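Local coordinates for synergistic-type venom protein S2C4 (Dendroaspis jamesoni kaimosae, PDB 7C28) that probably acts as a synergistic venom toxin of the three-finger family, enhancing the toxicity of other toxins, at residues C58-D61 with K62-K65. Residues are numbered along the deposited sequence; the frame is centred on the assembly and turned at random.
Sequences CNTD and KCNK
Cys58 and Cys63 close the C-terminal loop of this three-finger toxin with a disulfide, SG to SG at 2.0 Å, a compact example of a covalent bond and a beta turn securing the same short loop. Cys58 ends strand 54-58, and with chi1 at 47° its SG leans back over its own backbone, into the loop, where Cys63 SG meets it. Cys63 turns its own SG the same way, and the bridge has a chi3 of 82°, near the right angle preferred by an unstrained disulfide. Two residues on, Thr60 opens a type II turn. Its carbonyl O accepts a hydrogen bond from Cys63 N at 3.0 Å, nearly straight at the hydrogen although the donor stands well above the carbonyl plane. Thr60 OG1 comes alongside Cys63 CB at 3.5 Å, on the flank of the bridge. Asp61 directs its carboxylate out of the loop, where OD1 accepts a hydrogen bond from the backbone N of Thr2. Lys62, in a left-handed backbone conformation at the second turn corner, sends its extended chain away. Next to the bridge, buried Asn64 accepts a hydrogen bond from Val4 N at OD1 and donates one from ND2 to Phe25 O, joining the chain end to strands 2-8 and 23-32. The chemistry thus implies a loop fixed twice, by sulfur and by turn, which probably holds Asn64 in position for both bonds.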
ATOM      1  N   CYS A  58       6.020   4.201   8.523  1.00 25.17           N
ATOM      2  CA  CYS A  58       5.970   5.483   9.216  1.00 25.32           C
ATOM      3  C   CYS A  58       6.647   5.305  10.571  1.00 23.81           C
ATOM      4  O   CYS A  58       6.881   4.182  11.023  1.00 25.93           O
ATOM      5  CB  CYS A  58       4.534   5.990   9.363  1.00 27.59           C
ATOM      6  SG  CYS A  58       3.414   4.747   9.963  1.00 30.46           S
ATOM      7  N   ASN A  59       6.970   6.413  11.228  1.00 22.63           N
ATOM      8  CA  ASN A  59       7.700   6.317  12.492  1.00 25.18           C
ATOM      9  C   ASN A  59       7.182   7.309  13.537  1.00 23.55           C
ATOM     10  O   ASN A  59       7.950   7.962  14.243  1.00 22.12           O
ATOM     11  CB  ASN A  59       9.199   6.508  12.251  1.00 26.36           C
ATOM     12  CG  ASN A  59       9.571   7.950  11.934  1.00 24.95           C
ATOM     13  OD1 ASN A  59       8.773   8.717  11.389  1.00 28.27           O
ATOM     14  ND2 ASN A  59      10.782   8.331  12.313  1.00 25.44           N
ATOM     15  N   THR A  60       5.862   7.396  13.689  1.00 25.94           N
ATOM     16  CA  THR A  60       5.279   8.044  14.857  1.00 27.85           C
ATOM     17  C   THR A  60       4.231   7.127  15.469  1.00 29.13           C
ATOM     18  O   THR A  60       3.779   6.166  14.844  1.00 28.45           O
ATOM     19  CB  THR A  60       4.643   9.400  14.515  1.00 29.07           C
ATOM     20  OG1 THR A  60       3.691   9.226  13.459  1.00 29.25           O
ATOM     21  CG2 THR A  60       5.705  10.408  14.087  1.00 28.95           C
ATOM     22  N   ASP A  61       3.831   7.456  16.695  1.00 31.35           N
ATOM     23  CA  ASP A  61       3.012   6.552  17.495  1.00 33.62           C
ATOM     24  C   ASP A  61       1.681   6.269  16.808  1.00 29.98           C
ATOM     25  O   ASP A  61       0.947   7.198  16.455  1.00 30.24           O
ATOM     26  CB  ASP A  61       2.796   7.131  18.893  1.00 38.66           C
ATOM     27  CG  ASP A  61       4.056   7.072  19.748  1.00 42.61           C
ATOM     28  OD1 ASP A  61       4.592   5.964  19.952  1.00 43.82           O
ATOM     29  OD2 ASP A  61       4.516   8.135  20.215  1.00 45.39           O
ATOM     30  N   LYS A  62       1.396   4.980  16.591  1.00 27.72           N
ATOM     31  CA  LYS A  62       0.174   4.496  15.945  1.00 26.04           C
ATOM     32  C   LYS A  62      -0.095   5.169  14.606  1.00 23.40           C
ATOM     33  O   LYS A  62      -1.249   5.278  14.185  1.00 23.87           O
ATOM     34  CB  LYS A  62      -1.038   4.699  16.861  1.00 26.03           C
ATOM     35  CG  LYS A  62      -0.950   4.007  18.208  1.00 27.94           C
ATOM     36  CD  LYS A  62      -2.208   4.260  19.038  1.00 28.89           C
ATOM     37  CE  LYS A  62      -1.932   4.128  20.529  1.00 30.33           C
ATOM     38  NZ  LYS A  62      -2.918   4.893  21.343  1.00 33.74           N
ATOM     39  N   CYS A  63       0.954   5.647  13.938  1.00 24.43           N
ATOM     40  CA  CYS A  63       0.848   6.048  12.539  1.00 25.83           C
ATOM     41  C   CYS A  63       0.205   4.982  11.650  1.00 22.63           C
ATOM     42  O   CYS A  63      -0.411   5.319  10.635  1.00 24.64           O
ATOM     43  CB  CYS A  63       2.227   6.447  12.021  1.00 28.13           C
ATOM     44  SG  CYS A  63       3.400   5.118  11.948  1.00 28.01           S
ATOM     45  N   ASN A  64       0.365   3.699  11.976  1.00 22.39           N
ATOM     46  CA  ASN A  64      -0.044   2.621  11.069  1.00 21.32           C
ATOM     47  C   ASN A  64      -1.476   2.142  11.319  1.00 24.26           C
ATOM     48  O   ASN A  64      -1.761   0.950  11.187  1.00 25.71           O
ATOM     49  CB  ASN A  64       0.938   1.457  11.164  1.00 18.21           C
ATOM     50  CG  ASN A  64       0.848   0.714  12.484  1.00 17.23           C
ATOM     51  OD1 ASN A  64       0.578   1.301  13.532  1.00 17.57           O
ATOM     52  ND2 ASN A  64       1.058  -0.592  12.432  1.00 16.41           N
ATOM     53  N   LYS A  65      -2.398   3.040  11.662  1.00 27.42           N
ATOM     54  CA  LYS A  65      -3.797   2.679  11.928  1.00 31.33           C
ATOM     55  C   LYS A  65      -4.463   1.884  10.797  1.00 29.84           C
ATOM     56  O   LYS A  65      -4.418   2.271   9.629  1.00 28.34           O
ATOM     57  CB  LYS A  65      -4.622   3.939  12.206  1.00 33.72           C
ATOM     58  CG  LYS A  65      -4.325   4.606  13.536  1.00 38.38           C
ATOM     59  CD  LYS A  65      -4.870   6.023  13.565  1.00 40.79           C
ATOM     60  CE  LYS A  65      -4.179   6.890  12.523  1.00 42.61           C
ATOM     61  NZ  LYS A  65      -4.722   8.276  12.486  1.00 43.65           N
TER